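Local coordinates for protein tRNA (adenine(9)-N1)-methyltransferase (Sulfolobus acidocaldarius, PDB 5A7Z) that catalyses the S-adenosyl-L-methionine-dependent methylation of adenosine 9 in tRNA at its N1 position, at residues 55-69 / 86-100. Residues are numbered along the deposited sequence; the frame is centred on the assembly and turned at random.
Sequences MLLKNYGLVEERREG and TETSRYTFRKGGKKV
An antiparallel pairing within the N-terminal mixed sheet, interrupted by a beta bulge, joins 55-69 to 86-100. Val63 and Thr92 form a hydrogen-bonded pair, Val63 N to Thr92 O and Thr92 N to Val63 O, both 2.7 Å. Between Glu64, opposite Tyr91, and Arg67, opposite Ser89, the register shifts by one residue, which identifies the bulge. A water bridges this offset: it donates to Glu65 O and Thr92 OG1 and also meets Ser89 OG.

Glu65, in the bulge, sends its carboxylate to the face that holds Thr92 and Arg94. With CG wedged between its backbone N and carbonyl carbon (chi1 74°) and the chain extended beyond, it reaches Thr92, whose OG1 donates to the anti lone pair of Glu65 OE2 at 2.8 Å. Arg67 NH1, from the same strand, forms a salt bridge to that oxygen at 3.1 Å, on its syn side though out of the carboxylate plane, with OE2 in the guanidinium plane, while Arg94 NH2 makes a longer salt bridge of 3.5 Å to Glu65 OE1. Exchanging Glu65 for an alanine would probably leave Thr92 OG1 without its acceptor and the guanidinium groups of Arg67 and Arg94, whose NH1 atoms are 4.3 Å apart, without the carboxylate that bridges them and offsets their like charge. Tyr40 of strand 38-40 gives Arg67 a cation-pi partner.

On the face of Leu62 and Phe93, Leu62 CD2 meets the edge of the Phe93 ring at 4.1 Å. That ring lies nearly parallel to the Tyr60 ring (planes at 11°) but slid so far that they barely overlap; the closest touch is made not by the tyrosine ring but by its methylene, Tyr60 CB to Phe93 CZ, 3.4 Å.

A type II turn from Arg94 to Gly97 turns segment 86-100 back on itself, and Gly61 N and Gly97 N grip Arg94 O from opposite faces of its plane. Beyond it, Lys99 NZ ties the helix end to the strand start, donating to Met55 O and, from above the carbonyl plane, to Tyr60 O at 3.1 Å.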
HETATM    1  N   MSE A  55       5.378 -11.644  -9.343  1.00 30.63           N
HETATM    2  CA  MSE A  55       6.112 -12.800  -8.896  1.00 35.32           C
HETATM    3  C   MSE A  55       5.416 -13.396  -7.705  1.00 34.72           C
HETATM    4  O   MSE A  55       5.391 -14.597  -7.545  1.00 31.12           O
HETATM    5  CB  MSE A  55       7.537 -12.400  -8.554  1.00 34.90           C
HETATM    6  CG  MSE A  55       8.342 -13.650  -8.237  1.00 38.54           C
HETATM    7 SE   MSE A  55      10.227 -13.169  -7.974  1.00 45.80          SE
HETATM    8  CE  MSE A  55       9.871 -12.046  -6.385  1.00 52.53           C
ATOM      9  N   LEU A  56       4.861 -12.546  -6.849  1.00 36.04           N
ATOM     10  CA  LEU A  56       4.215 -13.001  -5.626  1.00 37.55           C
ATOM     11  C   LEU A  56       2.826 -13.558  -5.872  1.00 40.89           C
ATOM     12  O   LEU A  56       2.418 -14.482  -5.195  1.00 46.35           O
ATOM     13  CB  LEU A  56       4.094 -11.861  -4.621  1.00 38.04           C
ATOM     14  CG  LEU A  56       5.385 -11.417  -3.943  1.00 39.46           C
ATOM     15  CD1 LEU A  56       5.202 -10.021  -3.343  1.00 41.32           C
ATOM     16  CD2 LEU A  56       5.851 -12.429  -2.886  1.00 36.91           C
ATOM     17  N   LEU A  57       2.103 -12.991  -6.830  1.00 39.58           N
ATOM     18  CA  LEU A  57       0.692 -13.326  -7.017  1.00 41.18           C
ATOM     19  C   LEU A  57       0.383 -14.130  -8.287  1.00 41.94           C
ATOM     20  O   LEU A  57      -0.530 -14.933  -8.266  1.00 45.84           O
ATOM     21  CB  LEU A  57      -0.180 -12.042  -6.995  1.00 39.64           C
ATOM     22  CG  LEU A  57      -0.199 -11.263  -5.667  1.00 42.09           C
ATOM     23  CD1 LEU A  57      -1.000  -9.970  -5.803  1.00 42.94           C
ATOM     24  CD2 LEU A  57      -0.741 -12.113  -4.528  1.00 40.09           C
ATOM     25  N   LYS A  58       1.127 -13.919  -9.384  1.00 41.89           N
ATOM     26  CA  LYS A  58       0.666 -14.344 -10.736  1.00 35.38           C
ATOM     27  C   LYS A  58       1.495 -15.426 -11.419  1.00 35.06           C
ATOM     28  O   LYS A  58       1.387 -15.593 -12.645  1.00 38.55           O
ATOM     29  CB  LYS A  58       0.636 -13.151 -11.691  1.00 38.07           C
ATOM     30  CG  LYS A  58      -0.175 -11.961 -11.239  1.00 42.55           C
ATOM     31  CD  LYS A  58      -1.647 -12.253 -11.286  1.00 48.02           C
ATOM     32  CE  LYS A  58      -2.406 -11.205 -10.498  1.00 57.69           C
ATOM     33  NZ  LYS A  58      -2.070  -9.857 -11.019  1.00 62.34           N
ATOM     34  N   ASN A  59       2.373 -16.102 -10.685  1.00 35.34           N
ATOM     35  CA  ASN A  59       3.237 -17.141 -11.280  1.00 38.65           C
ATOM     36  C   ASN A  59       4.263 -16.647 -12.343  1.00 36.33           C
ATOM     37  O   ASN A  59       4.511 -17.314 -13.362  1.00 41.87           O
ATOM     38  CB  ASN A  59       2.393 -18.286 -11.847  1.00 43.85           C
ATOM     39  CG  ASN A  59       3.248 -19.468 -12.315  1.00 54.38           C
ATOM     40  OD1 ASN A  59       4.259 -19.832 -11.679  1.00 64.55           O
ATOM     41  ND2 ASN A  59       2.880 -20.038 -13.452  1.00 54.32           N
ATOM     42  N   TYR A  60       4.899 -15.514 -12.057  1.00 33.14           N
ATOM     43  CA  TYR A  60       6.039 -15.042 -12.831  1.00 32.38           C
ATOM     44  C   TYR A  60       7.336 -15.346 -12.081  1.00 32.34           C
ATOM     45  O   TYR A  60       7.354 -15.414 -10.875  1.00 33.29           O
ATOM     46  CB  TYR A  60       5.922 -13.527 -13.060  1.00 31.56           C
ATOM     47  CG  TYR A  60       4.923 -13.155 -14.124  1.00 32.03           C
ATOM     48  CD1 TYR A  60       3.570 -13.251 -13.896  1.00 31.16           C
ATOM     49  CD2 TYR A  60       5.348 -12.717 -15.355  1.00 35.78           C
ATOM     50  CE1 TYR A  60       2.667 -12.924 -14.871  1.00 34.24           C
ATOM     51  CE2 TYR A  60       4.462 -12.385 -16.343  1.00 36.96           C
ATOM     52  CZ  TYR A  60       3.117 -12.480 -16.095  1.00 36.94           C
ATOM     53  OH  TYR A  60       2.256 -12.130 -17.087  1.00 34.66           O
ATOM     54  N   GLY A  61       8.432 -15.484 -12.799  1.00 29.58           N
ATOM     55  CA  GLY A  61       9.720 -15.484 -12.154  1.00 27.51           C
ATOM     56  C   GLY A  61      10.798 -15.222 -13.159  1.00 29.12           C
ATOM     57  O   GLY A  61      10.533 -14.718 -14.250  1.00 31.74           O
ATOM     58  N   LEU A  62      12.010 -15.601 -12.804  1.00 28.75           N
ATOM     59  CA  LEU A  62      13.171 -15.370 -13.623  1.00 29.16           C
ATOM     60  C   LEU A  62      13.559 -16.616 -14.419  1.00 30.51           C
ATOM     61  O   LEU A  62      13.520 -17.747 -13.905  1.00 30.90           O
ATOM     62  CB  LEU A  62      14.353 -14.962 -12.732  1.00 33.28           C
ATOM     63  CG  LEU A  62      14.213 -13.621 -11.979  1.00 36.46           C
ATOM     64  CD1 LEU A  62      15.467 -13.329 -11.163  1.00 41.04           C
ATOM     65  CD2 LEU A  62      13.923 -12.467 -12.943  1.00 37.10           C
ATOM     66  N   VAL A  63      13.946 -16.392 -15.664  1.00 28.12           N
ATOM     67  CA  VAL A  63      14.517 -17.410 -16.491  1.00 32.45           C
ATOM     68  C   VAL A  63      15.945 -17.007 -16.897  1.00 32.36           C
ATOM     69  O   VAL A  63      16.206 -15.858 -17.244  1.00 31.22           O
ATOM     70  CB  VAL A  63      13.640 -17.603 -17.727  1.00 36.59           C
ATOM     71  CG1 VAL A  63      14.327 -18.471 -18.757  1.00 37.23           C
ATOM     72  CG2 VAL A  63      12.292 -18.181 -17.307  1.00 39.24           C
ATOM     73  N   GLU A  64      16.869 -17.941 -16.774  1.00 30.10           N
ATOM     74  CA  GLU A  64      18.238 -17.692 -17.083  1.00 34.00           C
ATOM     75  C   GLU A  64      18.445 -17.790 -18.564  1.00 34.72           C
ATOM     76  O   GLU A  64      18.163 -18.798 -19.159  1.00 43.98           O
ATOM     77  CB  GLU A  64      19.110 -18.694 -16.364  1.00 37.17           C
ATOM     78  CG  GLU A  64      20.554 -18.271 -16.245  1.00 41.80           C
ATOM     79  CD  GLU A  64      21.430 -19.425 -15.805  1.00 45.07           C
ATOM     80  OE1 GLU A  64      20.921 -20.337 -15.127  1.00 52.13           O
ATOM     81  OE2 GLU A  64      22.608 -19.433 -16.164  1.00 56.97           O
ATOM     82  N   GLU A  65      18.868 -16.705 -19.149  1.00 37.20           N
ATOM     83  CA  GLU A  65      18.964 -16.581 -20.572  1.00 41.89           C
ATOM     84  C   GLU A  65      19.517 -15.232 -20.963  1.00 37.00           C
ATOM     85  O   GLU A  65      19.308 -14.236 -20.326  1.00 38.69           O
ATOM     86  CB  GLU A  65      17.622 -16.866 -21.250  1.00 46.54           C
ATOM     87  CG  GLU A  65      16.577 -15.792 -21.118  1.00 49.58           C
ATOM     88  CD  GLU A  65      15.529 -15.858 -22.196  1.00 49.00           C
ATOM     89  OE1 GLU A  65      15.477 -16.822 -22.931  1.00 41.12           O
ATOM     90  OE2 GLU A  65      14.755 -14.943 -22.313  1.00 59.21           O
ATOM     91  N   ARG A  66      20.257 -15.238 -22.028  1.00 33.15           N
ATOM     92  CA  ARG A  66      20.981 -14.060 -22.463  1.00 39.87           C
ATOM     93  C   ARG A  66      20.154 -13.244 -23.466  1.00 36.21           C
ATOM     94  O   ARG A  66      19.697 -13.760 -24.446  1.00 38.14           O
ATOM     95  CB  ARG A  66      22.339 -14.447 -23.047  1.00 45.91           C
ATOM     96  CG  ARG A  66      22.871 -13.482 -24.108  1.00 52.65           C
ATOM     97  CD  ARG A  66      23.849 -12.481 -23.537  1.00 55.69           C
ATOM     98  NE  ARG A  66      25.061 -13.127 -23.030  1.00 61.38           N
ATOM     99  CZ  ARG A  66      26.142 -12.470 -22.609  1.00 64.79           C
ATOM    100  NH1 ARG A  66      26.189 -11.146 -22.653  1.00 67.73           N
ATOM    101  NH2 ARG A  66      27.183 -13.137 -22.150  1.00 66.90           N
ATOM    102  N   ARG A  67      19.940 -11.972 -23.168  1.00 35.22           N
ATOM    103  CA  ARG A  67      19.185 -11.085 -24.023  1.00 32.12           C
ATOM    104  C   ARG A  67      19.887  -9.759 -24.119  1.00 34.74           C
ATOM    105  O   ARG A  67      20.711  -9.399 -23.279  1.00 37.59           O
ATOM    106  CB  ARG A  67      17.779 -10.847 -23.470  1.00 37.46           C
ATOM    107  CG  ARG A  67      16.957 -12.114 -23.230  1.00 35.44           C
ATOM    108  CD  ARG A  67      16.601 -12.788 -24.532  1.00 33.38           C
ATOM    109  NE  ARG A  67      15.686 -11.948 -25.301  1.00 37.35           N
ATOM    110  CZ  ARG A  67      14.380 -11.923 -25.109  1.00 36.12           C
ATOM    111  NH1 ARG A  67      13.842 -12.717 -24.204  1.00 35.89           N
ATOM    112  NH2 ARG A  67      13.627 -11.106 -25.807  1.00 36.26           N
ATOM    113  N   GLU A  68      19.558  -9.010 -25.140  1.00 34.48           N
ATOM    114  CA  GLU A  68      19.987  -7.655 -25.210  1.00 38.81           C
ATOM    115  C   GLU A  68      18.725  -6.843 -25.150  1.00 38.01           C
ATOM    116  O   GLU A  68      17.660  -7.371 -25.333  1.00 44.21           O
ATOM    117  CB  GLU A  68      20.746  -7.398 -26.509  1.00 46.25           C
ATOM    118  CG  GLU A  68      19.883  -7.486 -27.739  1.00 51.88           C
ATOM    119  CD  GLU A  68      20.655  -7.136 -28.991  1.00 68.79           C
ATOM    120  OE1 GLU A  68      21.732  -7.762 -29.232  1.00 68.05           O
ATOM    121  OE2 GLU A  68      20.196  -6.222 -29.721  1.00 64.85           O
ATOM    122  N   GLY A  69      18.825  -5.567 -24.863  1.00 34.12           N
ATOM    123  CA  GLY A  69      17.645  -4.750 -24.897  1.00 34.77           C
ATOM    124  C   GLY A  69      18.056  -3.355 -24.613  1.00 36.10           C
ATOM    125  O   GLY A  69      19.242  -3.067 -24.455  1.00 39.53           O
ATOM    126  N   THR A  86      21.760  -1.985 -26.541  1.00 48.38           N
ATOM    127  CA  THR A  86      23.159  -2.290 -26.267  1.00 55.31           C
ATOM    128  C   THR A  86      23.383  -2.939 -24.912  1.00 51.15           C
ATOM    129  O   THR A  86      24.518  -3.256 -24.576  1.00 51.41           O
ATOM    130  CB  THR A  86      24.021  -1.020 -26.307  1.00 52.59           C
ATOM    131  OG1 THR A  86      23.427  -0.005 -25.479  1.00 55.53           O
ATOM    132  CG2 THR A  86      24.152  -0.524 -27.712  1.00 53.06           C
ATOM    133  N   GLU A  87      22.327  -3.069 -24.110  1.00 44.50           N
ATOM    134  CA  GLU A  87      22.466  -3.634 -22.783  1.00 40.10           C
ATOM    135  C   GLU A  87      22.256  -5.148 -22.867  1.00 38.72           C
ATOM    136  O   GLU A  87      21.631  -5.646 -23.785  1.00 49.34           O
ATOM    137  CB  GLU A  87      21.478  -2.986 -21.826  1.00 45.35           C
ATOM    138  CG  GLU A  87      21.520  -1.456 -21.803  1.00 47.94           C
ATOM    139  CD  GLU A  87      22.532  -0.870 -20.801  1.00 53.21           C
ATOM    140  OE1 GLU A  87      23.359  -1.622 -20.231  1.00 49.75           O
ATOM    141  OE2 GLU A  87      22.497   0.361 -20.587  1.00 54.89           O
ATOM    142  N   THR A  88      22.813  -5.864 -21.923  1.00 33.58           N
ATOM    143  CA  THR A  88      22.652  -7.307 -21.817  1.00 36.35           C
ATOM    144  C   THR A  88      21.993  -7.613 -20.492  1.00 30.74           C
ATOM    145  O   THR A  88      22.253  -6.937 -19.537  1.00 32.14           O
ATOM    146  CB  THR A  88      24.014  -7.973 -21.788  1.00 37.79           C
ATOM    147  OG1 THR A  88      24.654  -7.712 -23.011  1.00 49.16           O
ATOM    148  CG2 THR A  88      23.900  -9.470 -21.608  1.00 43.02           C
ATOM    149  N   SER A  89      21.175  -8.661 -20.435  1.00 32.08           N
ATOM    150  CA  SER A  89      20.775  -9.272 -19.151  1.00 30.90           C
ATOM    151  C   SER A  89      21.039 -10.750 -19.248  1.00 28.53           C
ATOM    152  O   SER A  89      21.180 -11.257 -20.345  1.00 29.37           O
ATOM    153  CB  SER A  89      19.310  -9.017 -18.859  1.00 30.42           C
ATOM    154  OG  SER A  89      18.512  -9.125 -20.038  1.00 36.17           O
ATOM    155  N   ARG A  90      21.140 -11.419 -18.099  1.00 26.81           N
ATOM    156  CA  ARG A  90      21.301 -12.888 -18.011  1.00 27.79           C
ATOM    157  C   ARG A  90      20.066 -13.556 -17.440  1.00 28.13           C
ATOM    158  O   ARG A  90      20.056 -14.778 -17.224  1.00 28.42           O
ATOM    159  CB  ARG A  90      22.463 -13.216 -17.056  1.00 33.83           C
ATOM    160  CG  ARG A  90      23.803 -12.657 -17.487  1.00 35.46           C
ATOM    161  CD  ARG A  90      24.119 -13.131 -18.898  1.00 42.28           C
ATOM    162  NE  ARG A  90      25.552 -13.213 -19.085  1.00 55.48           N
ATOM    163  CZ  ARG A  90      26.224 -14.325 -19.339  1.00 49.85           C
ATOM    164  NH1 ARG A  90      25.606 -15.488 -19.490  1.00 54.68           N
ATOM    165  NH2 ARG A  90      27.527 -14.255 -19.452  1.00 58.45           N
ATOM    166  N   TYR A  91      19.068 -12.739 -17.077  1.00 28.30           N
ATOM    167  CA  TYR A  91      17.822 -13.208 -16.482  1.00 26.60           C
ATOM    168  C   TYR A  91      16.673 -12.450 -17.115  1.00 28.07           C
ATOM    169  O   TYR A  91      16.736 -11.209 -17.285  1.00 27.77           O
ATOM    170  CB  TYR A  91      17.845 -13.011 -14.969  1.00 27.85           C
ATOM    171  CG  TYR A  91      18.823 -13.935 -14.295  1.00 28.66           C
ATOM    172  CD1 TYR A  91      18.485 -15.244 -14.024  1.00 31.63           C
ATOM    173  CD2 TYR A  91      20.127 -13.525 -14.028  1.00 31.84           C
ATOM    174  CE1 TYR A  91      19.398 -16.130 -13.452  1.00 33.87           C
ATOM    175  CE2 TYR A  91      21.031 -14.376 -13.416  1.00 31.08           C
ATOM    176  CZ  TYR A  91      20.671 -15.679 -13.151  1.00 34.72           C
ATOM    177  OH  TYR A  91      21.597 -16.559 -12.620  1.00 38.60           O
ATOM    178  N   THR A  92      15.649 -13.204 -17.507  1.00 27.32           N
ATOM    179  CA  THR A  92      14.464 -12.659 -18.116  1.00 28.55           C
ATOM    180  C   THR A  92      13.267 -12.888 -17.203  1.00 30.32           C
ATOM    181  O   THR A  92      13.090 -13.989 -16.659  1.00 29.35           O
ATOM    182  CB  THR A  92      14.196 -13.320 -19.478  1.00 29.90           C
ATOM    183  OG1 THR A  92      15.253 -13.008 -20.397  1.00 30.24           O
ATOM    184  CG2 THR A  92      12.904 -12.810 -20.049  1.00 31.76           C
ATOM    185  N   PHE A  93      12.470 -11.846 -16.997  1.00 26.74           N
ATOM    186  CA  PHE A  93      11.322 -11.947 -16.116  1.00 29.60           C
ATOM    187  C   PHE A  93      10.146 -12.457 -16.926  1.00 33.12           C
ATOM    188  O   PHE A  93       9.729 -11.812 -17.866  1.00 32.98           O
ATOM    189  CB  PHE A  93      10.967 -10.569 -15.527  1.00 28.43           C
ATOM    190  CG  PHE A  93       9.860 -10.609 -14.514  1.00 27.29           C
ATOM    191  CD1 PHE A  93      10.123 -10.920 -13.214  1.00 27.97           C
ATOM    192  CD2 PHE A  93       8.552 -10.334 -14.878  1.00 29.61           C
ATOM    193  CE1 PHE A  93       9.115 -10.991 -12.283  1.00 27.34           C
ATOM    194  CE2 PHE A  93       7.538 -10.402 -13.952  1.00 26.11           C
ATOM    195  CZ  PHE A  93       7.835 -10.690 -12.643  1.00 26.71           C
ATOM    196  N   ARG A  94       9.573 -13.580 -16.538  1.00 38.58           N
ATOM    197  CA  ARG A  94       8.347 -14.012 -17.192  1.00 41.14           C
ATOM    198  C   ARG A  94       7.571 -15.139 -16.564  1.00 37.18           C
ATOM    199  O   ARG A  94       8.019 -15.796 -15.624  1.00 33.71           O
ATOM    200  CB  ARG A  94       8.649 -14.389 -18.626  1.00 46.68           C
ATOM    201  CG  ARG A  94       9.326 -15.729 -18.821  1.00 49.34           C
ATOM    202  CD  ARG A  94       9.105 -16.161 -20.256  1.00 48.12           C
ATOM    203  NE  ARG A  94      10.204 -16.946 -20.727  1.00 49.44           N
ATOM    204  CZ  ARG A  94      11.191 -16.500 -21.498  1.00 51.46           C
ATOM    205  NH1 ARG A  94      11.227 -15.248 -21.922  1.00 52.92           N
ATOM    206  NH2 ARG A  94      12.152 -17.329 -21.844  1.00 51.10           N
ATOM    207  N   LYS A  95       6.446 -15.417 -17.207  1.00 38.68           N
ATOM    208  CA  LYS A  95       5.463 -16.364 -16.748  1.00 39.43           C
ATOM    209  C   LYS A  95       6.120 -17.731 -16.613  1.00 35.26           C
ATOM    210  O   LYS A  95       6.835 -18.137 -17.498  1.00 38.14           O
ATOM    211  CB  LYS A  95       4.309 -16.386 -17.793  1.00 43.58           C
ATOM    212  CG  LYS A  95       3.067 -17.207 -17.432  1.00 46.89           C
ATOM    213  CD  LYS A  95       2.685 -17.066 -15.975  1.00 50.40           C
ATOM    214  CE  LYS A  95       1.183 -17.101 -15.777  1.00 54.92           C
ATOM    215  NZ  LYS A  95       0.590 -15.760 -16.050  1.00 55.67           N
ATOM    216  N   GLY A  96       5.903 -18.414 -15.491  1.00 36.92           N
ATOM    217  CA  GLY A  96       6.461 -19.760 -15.285  1.00 33.50           C
ATOM    218  C   GLY A  96       7.928 -19.780 -14.903  1.00 36.16           C
ATOM    219  O   GLY A  96       8.505 -20.839 -14.749  1.00 41.59           O
ATOM    220  N   GLY A  97       8.544 -18.608 -14.751  1.00 35.89           N
ATOM    221  CA  GLY A  97       9.900 -18.519 -14.234  1.00 38.73           C
ATOM    222  C   GLY A  97       9.989 -18.852 -12.743  1.00 42.35           C
ATOM    223  O   GLY A  97       8.972 -18.942 -12.056  1.00 39.97           O
ATOM    224  N   LYS A  98      11.215 -18.989 -12.234  1.00 43.72           N
ATOM    225  CA  LYS A  98      11.425 -19.320 -10.836  1.00 44.69           C
ATOM    226  C   LYS A  98      11.305 -18.097  -9.978  1.00 40.38           C
ATOM    227  O   LYS A  98      11.787 -17.054 -10.334  1.00 37.18           O
ATOM    228  CB  LYS A  98      12.801 -19.972 -10.622  1.00 51.44           C
ATOM    229  CG  LYS A  98      12.940 -21.298 -11.348  1.00 65.62           C
ATOM    230  CD  LYS A  98      14.281 -21.984 -11.112  1.00 80.92           C
ATOM    231  CE  LYS A  98      14.336 -23.329 -11.846  1.00 85.46           C
ATOM    232  NZ  LYS A  98      15.657 -24.006 -11.737  1.00 89.41           N
ATOM    233  N   LYS A  99      10.691 -18.253  -8.824  1.00 45.78           N
ATOM    234  CA  LYS A  99      10.563 -17.215  -7.826  1.00 47.98           C
ATOM    235  C   LYS A  99      11.809 -17.060  -7.014  1.00 45.96           C
ATOM    236  O   LYS A  99      12.512 -18.004  -6.800  1.00 49.43           O
ATOM    237  CB  LYS A  99       9.476 -17.590  -6.858  1.00 47.82           C
ATOM    238  CG  LYS A  99       8.313 -18.269  -7.485  1.00 51.66           C
ATOM    239  CD  LYS A  99       7.163 -17.313  -7.567  1.00 56.72           C
ATOM    240  CE  LYS A  99       5.964 -18.032  -8.074  1.00 56.29           C
ATOM    241  NZ  LYS A  99       5.495 -17.310  -9.250  1.00 68.73           N
ATOM    242  N   VAL A 100      12.072 -15.864  -6.537  1.00 42.20           N
ATOM    243  CA  VAL A 100      13.103 -15.701  -5.509  1.00 38.57           C
ATOM    244  C   VAL A 100      12.447 -15.173  -4.253  1.00 37.78           C
ATOM    245  O   VAL A 100      11.513 -14.395  -4.332  1.00 39.17           O
ATOM    246  CB  VAL A 100      14.261 -14.779  -5.962  1.00 40.63           C
ATOM    247  CG1 VAL A 100      14.793 -15.234  -7.304  1.00 42.92           C
ATOM    248  CG2 VAL A 100      13.843 -13.308  -6.017  1.00 40.31           C
TER
HETATM  249  O   HOH W   1      17.727 -11.775 -20.078  1.00 32.26           O